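PDB 5FFN: enzyme subtilase SubTY from Bacillus sp. TY145, which probably hydrolyses peptide bonds in proteins as a calcium-binding serine endopeptidase of the subtilisin-like subtilase family. Local coordinates for residues A214-Y219 and D299-G304; S4-W9 and G90-A95; K53-S58 and Y103-D108. One frame throughout, in Å; residues are numbered along the deposited sequence.

Interaction 1: A214-Y219 and D299-G304; sequences ATAGDY and DDYASG. With CA (calcium ion), chain C; CA (calcium ion), chain D.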
loop_
_atom_site.group_PDB
_atom_site.type_symbol
_atom_site.label_atom_id
_atom_site.label_comp_id
_atom_site.label_asym_id
_atom_site.label_seq_id
_atom_site.Cartn_x
_atom_site.Cartn_y
_atom_site.Cartn_z
ATOM N N ALA A 214 -22.461 -5.205 -2.821
ATOM C CA ALA A 214 -23.343 -6.236 -2.243
ATOM C C ALA A 214 -23.007 -6.546 -0.803
ATOM O O ALA A 214 -23.886 -6.973 -0.056
ATOM C CB ALA A 214 -23.272 -7.521 -3.062
ATOM N N THR A 215 -21.762 -6.299 -0.379
ATOM C CA THR A 215 -21.344 -6.675 0.975
ATOM C C THR A 215 -20.806 -5.515 1.815
ATOM O O THR A 215 -20.271 -5.730 2.884
ATOM C CB THR A 215 -20.300 -7.836 0.932
ATOM O OG1 THR A 215 -19.145 -7.473 0.128
ATOM C CG2 THR A 215 -20.942 -9.054 0.370
ATOM N N ALA A 216 -21.006 -4.296 1.346
ATOM C CA ALA A 216 -20.661 -3.101 2.106
ATOM C C ALA A 216 -21.887 -2.615 2.862
ATOM O O ALA A 216 -22.987 -2.645 2.305
ATOM C CB ALA A 216 -20.163 -1.974 1.175
ATOM N N GLY A 217 -21.698 -2.141 4.079
ATOM C CA GLY A 217 -22.778 -1.575 4.880
ATOM C C GLY A 217 -22.928 -2.260 6.228
ATOM O O GLY A 217 -23.544 -1.691 7.169
ATOM N N ASP A 218 -22.347 -3.447 6.371
ATOM C CA ASP A 218 -22.537 -4.236 7.576
ATOM C C ASP A 218 -21.469 -4.072 8.672
ATOM O O ASP A 218 -21.647 -4.536 9.794
ATOM C CB ASP A 218 -22.746 -5.691 7.185
ATOM C CG ASP A 218 -21.563 -6.294 6.454
ATOM O OD1 ASP A 218 -20.597 -5.568 6.091
ATOM O OD2 ASP A 218 -21.640 -7.509 6.196
ATOM N N TYR A 219 -20.420 -3.304 8.391
ATOM C CA TYR A 219 -19.266 -3.191 9.286
ATOM C C TYR A 219 -18.694 -4.588 9.685
ATOM O O TYR A 219 -18.143 -4.748 10.772
ATOM C CB TYR A 219 -19.609 -2.361 10.527
ATOM C CG TYR A 219 -19.776 -0.879 10.256
ATOM C CD1 TYR A 219 -18.707 -0.103 9.864
ATOM C CD2 TYR A 219 -21.007 -0.271 10.412
ATOM C CE1 TYR A 219 -18.847 1.256 9.623
ATOM C CE2 TYR A 219 -21.158 1.073 10.197
ATOM C CZ TYR A 219 -20.093 1.832 9.794
ATOM O OH TYR A 219 -20.317 3.173 9.638
ATOM N N ASP A 299 -20.628 2.444 6.450
ATOM C CA ASP A 299 -19.685 1.555 5.767
ATOM C C ASP A 299 -20.033 1.522 4.313
ATOM O O ASP A 299 -21.183 1.239 3.953
ATOM C CB ASP A 299 -19.795 0.195 6.439
ATOM C CG ASP A 299 -19.009 -0.907 5.763
ATOM O OD1 ASP A 299 -17.964 -0.606 5.185
ATOM O OD2 ASP A 299 -19.472 -2.084 5.871
ATOM N N ASP A 300 -19.091 1.877 3.447
ATOM C CA ASP A 300 -19.387 1.928 2.033
ATOM C C ASP A 300 -18.235 1.306 1.233
ATOM O O ASP A 300 -17.122 1.075 1.738
ATOM C CB ASP A 300 -19.715 3.383 1.575
ATOM C CG ASP A 300 -18.520 4.297 1.634
ATOM O OD1 ASP A 300 -17.576 4.080 0.874
ATOM O OD2 ASP A 300 -18.561 5.308 2.350
ATOM N N TYR A 301 -18.524 1.029 -0.025
ATOM C CA TYR A 301 -17.584 0.286 -0.854
ATOM C C TYR A 301 -16.505 1.191 -1.512
ATOM O O TYR A 301 -15.615 0.674 -2.190
ATOM C CB TYR A 301 -18.328 -0.539 -1.908
ATOM C CG TYR A 301 -19.212 0.263 -2.843
ATOM C CD1 TYR A 301 -18.685 0.904 -3.944
ATOM C CD2 TYR A 301 -20.574 0.428 -2.577
ATOM C CE1 TYR A 301 -19.517 1.688 -4.793
ATOM C CE2 TYR A 301 -21.405 1.168 -3.419
ATOM C CZ TYR A 301 -20.870 1.790 -4.535
ATOM O OH TYR A 301 -21.695 2.541 -5.392
ATOM N N ALA A 302 -16.527 2.513 -1.272
ATOM C CA ALA A 302 -15.415 3.377 -1.664
ATOM C C ALA A 302 -14.370 3.573 -0.570
ATOM O O ALA A 302 -13.165 3.565 -0.836
ATOM C CB ALA A 302 -15.904 4.767 -2.124
ATOM N N SER A 303 -14.840 3.756 0.658
ATOM C CA SER A 303 -13.976 4.141 1.753
ATOM C C SER A 303 -13.972 3.135 2.929
ATOM O O SER A 303 -13.267 3.351 3.891
ATOM C CB SER A 303 -14.389 5.510 2.270
ATOM O OG SER A 303 -15.678 5.474 2.897
ATOM N N GLY A 304 -14.783 2.089 2.846
ATOM C CA GLY A 304 -14.896 1.134 3.928
ATOM C C GLY A 304 -15.484 1.784 5.170
ATOM O O GLY A 304 -16.458 2.520 5.106
HETATM CA CA CA C . -18.955 -6.317 4.655
HETATM CA CA CA D . -18.843 6.165 4.590
HETATM O O HOH W 1 -23.181 1.230 7.315
HETATM O O HOH W 2 -18.156 -4.160 4.901
HETATM O O HOH W 3 -16.699 5.371 5.364
#
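The Tyr219 ring has the CB methylene of Asp299 over one face, in a CH-pi contact with CB 3.6 Å from the ring centroid and offset toward CE1 and CD1. The Tyr301 ring is met at its edge, near its plane, by the methyl of Ala216, whose CB also lies 3.9 Å from Tyr301 CB. Between these two rings stands the third flat group, the Asp299 carboxylate, gripped on opposite faces through a single oxygen. Gly217 N donates to Asp299 OD2 over 2.9 Å from steeply above the plane, and Tyr219 N donates to the same OD2 over 3.0 Å from the other face at a lower tilt. With CG anti to the backbone N (chi1 173°), the Asp299 carboxylate reaches into the turn formed by Ala216-Tyr219, where it lies nearly coplanar with the Asp218 carboxylate. Their like charges are probably balanced by the calcium ion that Asp218 OD1 binds at 2.3 Å. Asp299 serves this ion in the second shell: water 2, itself a ligand, donates to Asp299 OD2 over 2.6 Å. Water 1 bridges Asp299 N and Gly217 O. The second calcium ion is bound by Asp300 OD2 at 2.4 Å, while Asp300 OD1 accepts from Ala302 N, an Asx turn, and from Ser303 N, which extends it to an Asx motif. Neighbouring aspartates thus face two calcium sites, Asp299 through a water; calcium-bound loops are common in subtilases. Ile220, Gln222 and Asp225 complete the protein ligands of the first ion; Asp288, Ile289, Gly296 and Gly298 those of the second. The contact joins the loop between strands 201-204 and 228-231 to the loop after helix 273-286, with Ala302 and Ser303 resting on Val204 of strand 201-204.

Interaction 2: S4-W9 and G90-A95; sequences STQTPW and GVYGVA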
loop_
_atom_site.group_PDB
_atom_site.type_symbol
_atom_site.label_atom_id
_atom_site.label_comp_id
_atom_site.label_asym_id
_atom_site.label_seq_id
_atom_site.Cartn_x
_atom_site.Cartn_y
_atom_site.Cartn_z
ATOM N N SER A 4 9.847 19.249 1.106
ATOM C CA SER A 4 9.113 20.518 1.016
ATOM C C SER A 4 8.475 20.940 2.352
ATOM O O SER A 4 8.211 22.134 2.575
ATOM C CB SER A 4 8.076 20.506 -0.111
ATOM O OG SER A 4 6.902 19.756 0.191
ATOM N N THR A 5 8.229 19.955 3.215
ATOM C CA THR A 5 7.705 20.122 4.582
ATOM C C THR A 5 8.116 18.868 5.297
ATOM O O THR A 5 8.183 17.774 4.679
ATOM C CB THR A 5 6.151 20.319 4.649
ATOM O OG1 THR A 5 5.726 20.355 6.013
ATOM C CG2 THR A 5 5.390 19.200 3.930
ATOM N N GLN A 6 8.389 18.993 6.587
ATOM C CA GLN A 6 8.837 17.866 7.349
ATOM C C GLN A 6 7.660 16.949 7.638
ATOM O O GLN A 6 7.855 15.784 7.953
ATOM C CB GLN A 6 9.466 18.326 8.642
ATOM C CG GLN A 6 10.765 19.069 8.396
ATOM C CD GLN A 6 11.564 19.225 9.635
ATOM O OE1 GLN A 6 11.521 20.279 10.260
ATOM N NE2 GLN A 6 12.294 18.193 10.019
ATOM N N THR A 7 6.455 17.505 7.514
ATOM C CA THR A 7 5.184 16.767 7.741
ATOM C C THR A 7 4.240 16.948 6.560
ATOM O O THR A 7 3.423 17.853 6.549
ATOM C CB THR A 7 4.530 17.212 9.051
ATOM O OG1 THR A 7 4.312 18.637 9.028
ATOM C CG2 THR A 7 5.403 16.851 10.220
ATOM N N PRO A 8 4.391 16.094 5.513
ATOM C CA PRO A 8 3.536 16.084 4.354
ATOM C C PRO A 8 2.061 16.045 4.744
ATOM O O PRO A 8 1.731 15.652 5.841
ATOM C CB PRO A 8 3.989 14.806 3.593
ATOM C CG PRO A 8 5.448 14.684 3.958
ATOM C CD PRO A 8 5.459 15.076 5.410
ATOM N N TRP A 9 1.204 16.451 3.840
ATOM C CA TRP A 9 -0.215 16.582 4.141
ATOM C C TRP A 9 -0.837 15.341 4.799
ATOM O O TRP A 9 -1.638 15.467 5.717
ATOM C CB TRP A 9 -0.988 16.993 2.909
ATOM C CG TRP A 9 -1.379 15.954 1.940
ATOM C CD1 TRP A 9 -0.710 15.605 0.801
ATOM C CD2 TRP A 9 -2.550 15.139 1.989
ATOM N NE1 TRP A 9 -1.413 14.664 0.116
ATOM C CE2 TRP A 9 -2.542 14.338 0.831
ATOM C CE3 TRP A 9 -3.623 15.012 2.901
ATOM C CZ2 TRP A 9 -3.563 13.422 0.536
ATOM C CZ3 TRP A 9 -4.664 14.086 2.586
ATOM C CH2 TRP A 9 -4.616 13.319 1.423
ATOM N N GLY A 90 14.874 16.238 8.419
ATOM C CA GLY A 90 14.305 15.387 7.379
ATOM C C GLY A 90 12.797 15.248 7.461
ATOM O O GLY A 90 12.115 15.999 8.190
ATOM N N VAL A 91 12.285 14.313 6.670
ATOM C CA VAL A 91 10.838 14.054 6.624
ATOM C C VAL A 91 10.494 13.101 7.748
ATOM O O VAL A 91 11.322 12.296 8.197
ATOM C CB VAL A 91 10.389 13.541 5.213
ATOM C CG1 VAL A 91 10.705 12.063 5.037
ATOM C CG2 VAL A 91 8.926 13.830 4.956
ATOM N N TYR A 92 9.241 13.195 8.207
ATOM C CA TYR A 92 8.679 12.332 9.237
ATOM C C TYR A 92 7.565 11.421 8.703
ATOM O O TYR A 92 6.720 11.882 7.993
ATOM C CB TYR A 92 8.050 13.183 10.330
ATOM C CG TYR A 92 9.101 13.695 11.271
ATOM C CD1 TYR A 92 9.560 12.882 12.292
ATOM C CD2 TYR A 92 9.677 14.951 11.091
ATOM C CE1 TYR A 92 10.560 13.303 13.161
ATOM C CE2 TYR A 92 10.702 15.398 11.980
ATOM C CZ TYR A 92 11.115 14.567 12.996
ATOM O OH TYR A 92 12.106 14.918 13.908
ATOM N N GLY A 93 7.567 10.177 9.123
ATOM C CA GLY A 93 6.475 9.233 8.821
ATOM C C GLY A 93 5.556 9.168 10.008
ATOM O O GLY A 93 5.688 9.950 10.963
ATOM N N VAL A 94 4.626 8.220 9.982
ATOM C CA VAL A 94 3.671 8.113 11.062
ATOM C C VAL A 94 4.257 7.637 12.398
ATOM O O VAL A 94 3.838 8.123 13.463
ATOM C CB VAL A 94 2.450 7.234 10.660
ATOM C CG1 VAL A 94 1.406 7.253 11.760
ATOM C CG2 VAL A 94 1.862 7.727 9.392
ATOM N N ALA A 95 5.186 6.677 12.355
ATOM C CA ALA A 95 5.665 5.951 13.509
ATOM C C ALA A 95 7.214 5.902 13.489
ATOM O O ALA A 95 7.841 4.854 13.250
ATOM C CB ALA A 95 5.088 4.566 13.542
#
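Gln6 runs along the peptide of Gly90, and its backbone and side chain both bind the loop 90-95. Its CB lies 3.6 Å from Gly90 O and also approaches the Tyr92 ring at CD2. CG passes that carbonyl next, 3.4 Å from Gly90 O. The extended chi2 (-165°) gives the chain its reach, CD lies 3.6 Å from Gly90 O, and chi3 (-99°) turns NE2 toward that oxygen. Gln6 NE2 donates to Gly90 O over 2.9 Å, nearly straight at 168°, on a lone pair of the carbonyl and within the plane of the Gln6 amide. The same NE2 also donates to Gly88 O, which probably fixes the amide's rotation between two carbonyls of one loop. With an alanine here the amide is gone, and Gly88 O and Gly90 O would probably be left without this shared donor, giving the loop more freedom beside the N-terminal segment. In the fold, the pair fastens the chain just before helix 9-15, for which Pro8 is the N-cap residue, to the loop between helix 72-81 and strand 99-104; this joins the N-terminal arm to the parallel alpha/beta core of a subtilase. The backbone of Gln6 supplies the second polar link: Tyr92 N donates to Gln6 O over 2.9 Å. That oxygen also lies at the edge of the Tyr92 ring, in its plane. Further along, the contact becomes apolar. Val91 CG2, anti to the backbone N, meets Pro8 CD at 3.7 Å and Pro8 CG equally closely, the two side chains crossing at about a right angle. Outside the pair, Val91 also touches Pro3 and Thr238, Pro8 lies on Glu236, and Asp44 OD2 accepts from Val91 N.

Interaction 3: K53-S58 and Y103-D108; sequences KDFTQS and YKVLGD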
loop_
_atom_site.group_PDB
_atom_site.type_symbol
_atom_site.label_atom_id
_atom_site.label_comp_id
_atom_site.label_asym_id
_atom_site.label_seq_id
_atom_site.Cartn_x
_atom_site.Cartn_y
_atom_site.Cartn_z
ATOM N N LYS A 53 16.336 -8.231 3.608
ATOM C CA LYS A 53 16.363 -9.514 2.920
ATOM C C LYS A 53 15.768 -9.404 1.509
ATOM O O LYS A 53 14.918 -8.547 1.257
ATOM C CB LYS A 53 15.601 -10.584 3.714
ATOM C CG LYS A 53 16.166 -10.838 5.092
ATOM C CD LYS A 53 15.423 -11.878 5.878
ATOM C CE LYS A 53 16.192 -12.225 7.157
ATOM N NZ LYS A 53 15.393 -12.854 8.165
ATOM N N ASP A 54 16.254 -10.264 0.600
ATOM C CA ASP A 54 15.885 -10.187 -0.810
ATOM C C ASP A 54 15.396 -11.550 -1.277
ATOM O O ASP A 54 16.126 -12.557 -1.186
ATOM C CB ASP A 54 17.092 -9.704 -1.639
ATOM C CG ASP A 54 16.756 -9.371 -3.090
ATOM O OD1 ASP A 54 15.635 -9.667 -3.608
ATOM O OD2 ASP A 54 17.652 -8.793 -3.731
ATOM N N PHE A 55 14.143 -11.572 -1.763
ATOM C CA PHE A 55 13.473 -12.779 -2.215
ATOM C C PHE A 55 13.405 -12.882 -3.733
ATOM O O PHE A 55 12.784 -13.817 -4.262
ATOM C CB PHE A 55 12.056 -12.824 -1.627
ATOM C CG PHE A 55 12.046 -12.968 -0.122
ATOM C CD1 PHE A 55 12.269 -11.869 0.685
ATOM C CD2 PHE A 55 11.846 -14.173 0.475
ATOM C CE1 PHE A 55 12.267 -12.000 2.093
ATOM C CE2 PHE A 55 11.864 -14.310 1.863
ATOM C CZ PHE A 55 12.080 -13.196 2.663
ATOM N N THR A 56 14.059 -11.965 -4.423
ATOM C CA THR A 56 13.945 -11.854 -5.875
ATOM C C THR A 56 15.130 -12.455 -6.668
ATOM O O THR A 56 15.119 -12.424 -7.895
ATOM C CB THR A 56 13.727 -10.400 -6.326
ATOM O OG1 THR A 56 14.919 -9.630 -6.154
ATOM C CG2 THR A 56 12.533 -9.698 -5.550
ATOM N N GLN A 57 16.149 -12.969 -5.991
ATOM C CA GLN A 57 17.362 -13.411 -6.701
ATOM C C GLN A 57 17.284 -14.900 -7.002
ATOM O O GLN A 57 16.343 -15.580 -6.589
ATOM C CB GLN A 57 18.617 -13.079 -5.893
ATOM C CG GLN A 57 18.728 -11.620 -5.509
ATOM C CD GLN A 57 20.066 -11.284 -4.829
ATOM O OE1 GLN A 57 21.057 -12.010 -5.017
ATOM N NE2 GLN A 57 20.111 -10.170 -4.067
ATOM N N SER A 58 18.286 -15.420 -7.727
ATOM C CA SER A 58 18.335 -16.853 -8.072
ATOM C C SER A 58 18.338 -17.677 -6.785
ATOM O O SER A 58 17.601 -18.639 -6.651
ATOM C CB SER A 58 19.573 -17.161 -8.927
ATOM O OG SER A 58 20.036 -15.962 -9.536
ATOM N N TYR A 103 11.981 -6.117 3.155
ATOM C CA TYR A 103 11.984 -7.372 2.391
ATOM C C TYR A 103 11.721 -7.065 0.933
ATOM O O TYR A 103 10.656 -6.565 0.581
ATOM C CB TYR A 103 10.922 -8.319 2.901
ATOM C CG TYR A 103 11.211 -9.057 4.181
ATOM C CD1 TYR A 103 12.208 -8.656 5.089
ATOM C CD2 TYR A 103 10.432 -10.163 4.526
ATOM C CE1 TYR A 103 12.417 -9.353 6.282
ATOM C CE2 TYR A 103 10.654 -10.870 5.696
ATOM C CZ TYR A 103 11.661 -10.436 6.587
ATOM O OH TYR A 103 11.826 -11.168 7.759
ATOM N N LYS A 104 12.704 -7.331 0.079
ATOM C CA LYS A 104 12.551 -7.043 -1.362
ATOM C C LYS A 104 11.875 -8.231 -2.040
ATOM O O LYS A 104 12.409 -9.346 -2.038
ATOM C CB LYS A 104 13.896 -6.736 -2.035
ATOM C CG LYS A 104 13.782 -6.429 -3.493
ATOM C CD LYS A 104 15.110 -6.005 -4.110
ATOM C CE LYS A 104 14.958 -5.473 -5.505
ATOM N NZ LYS A 104 16.296 -5.079 -6.089
ATOM N N VAL A 105 10.676 -7.989 -2.571
ATOM C CA VAL A 105 9.842 -9.019 -3.221
ATOM C C VAL A 105 9.432 -8.624 -4.647
ATOM O O VAL A 105 8.842 -9.420 -5.366
ATOM C CB VAL A 105 8.540 -9.309 -2.398
ATOM C CG1 VAL A 105 8.914 -9.682 -0.994
ATOM C CG2 VAL A 105 7.609 -8.124 -2.434
ATOM N N LEU A 106 9.657 -7.360 -5.001
ATOM C CA LEU A 106 9.429 -6.865 -6.346
ATOM C C LEU A 106 10.767 -6.439 -6.926
ATOM O O LEU A 106 11.648 -5.965 -6.203
ATOM C CB LEU A 106 8.513 -5.652 -6.339
ATOM C CG LEU A 106 7.114 -5.861 -5.752
ATOM C CD1 LEU A 106 6.421 -4.518 -5.775
ATOM C CD2 LEU A 106 6.361 -6.912 -6.569
ATOM N N GLY A 107 10.917 -6.654 -8.226
ATOM C CA GLY A 107 12.083 -6.181 -8.948
ATOM C C GLY A 107 12.099 -4.683 -9.227
ATOM O O GLY A 107 11.251 -3.885 -8.788
ATOM N N ASP A 108 13.107 -4.292 -9.992
ATOM C CA ASP A 108 13.490 -2.887 -10.085
ATOM C C ASP A 108 12.590 -2.051 -10.994
ATOM O O ASP A 108 12.716 -0.824 -11.029
ATOM C CB ASP A 108 14.953 -2.778 -10.507
ATOM C CG ASP A 108 15.882 -3.553 -9.586
ATOM O OD1 ASP A 108 15.562 -3.764 -8.398
ATOM O OD2 ASP A 108 16.959 -3.943 -10.051
HETATM O O HOH W 4 17.679 -7.726 -6.182
#
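Phe55 and Tyr103 mark the tightly packed side, their rings meeting obliquely with Phe55 CE1 3.6 Å from Tyr103 CD2. Lys53 runs alongside Tyr103, its CD near CE1 of the ring. The backbones pair as parallel strands: Lys104 N donates to Lys53 O over 2.8 Å, and Phe55 N to Lys104 O over 2.8 Å. Lys104 O also lies at the edge of the Phe55 ring, in its plane. Thr56 belongs to this close part too, its CG2 lying 3.4 Å from Val105 C. Around Lys104, Asp54 and Asp108 the contact is looser and more polar. There the extended Lys104 chain lies beside Asp54, with CG 3.7 Å from Asp54 OD1, but the charges do not touch; water 4 bridges Lys104 NZ and Asp54 OD2. Lys104 NZ instead forms a salt bridge with Asp108 OD1 at 2.8 Å. Asp54 OD1 is held by Thr56 OG1 and by Thr56 N, the latter bond closing an Asx turn. In the central subtilase sheet, strand 49-54 lies at one side of strand 99-104 and strand 29-35 at the other, while helix 114-131 packs on Tyr103 and Val105.

From the N terminus, residues 4-9 come first and wait about 80 residues for their partner at 90-95. Inside that span lie residues 53-58, whose partner 103-108 follows only after interaction 2 has closed, so interactions 2 and 3 cross along the chain. Interaction 2 ties the N-terminal arm to the loop ahead of strand 99-104, and interaction 3 joins the end of that strand to strand 49-54. Interaction 1 follows in series, closing a span that includes helices 250-267 and 273-286 and joining two calcium-binding loops. It lies across the chain's centre from interaction 3, their centres about 35 Å apart.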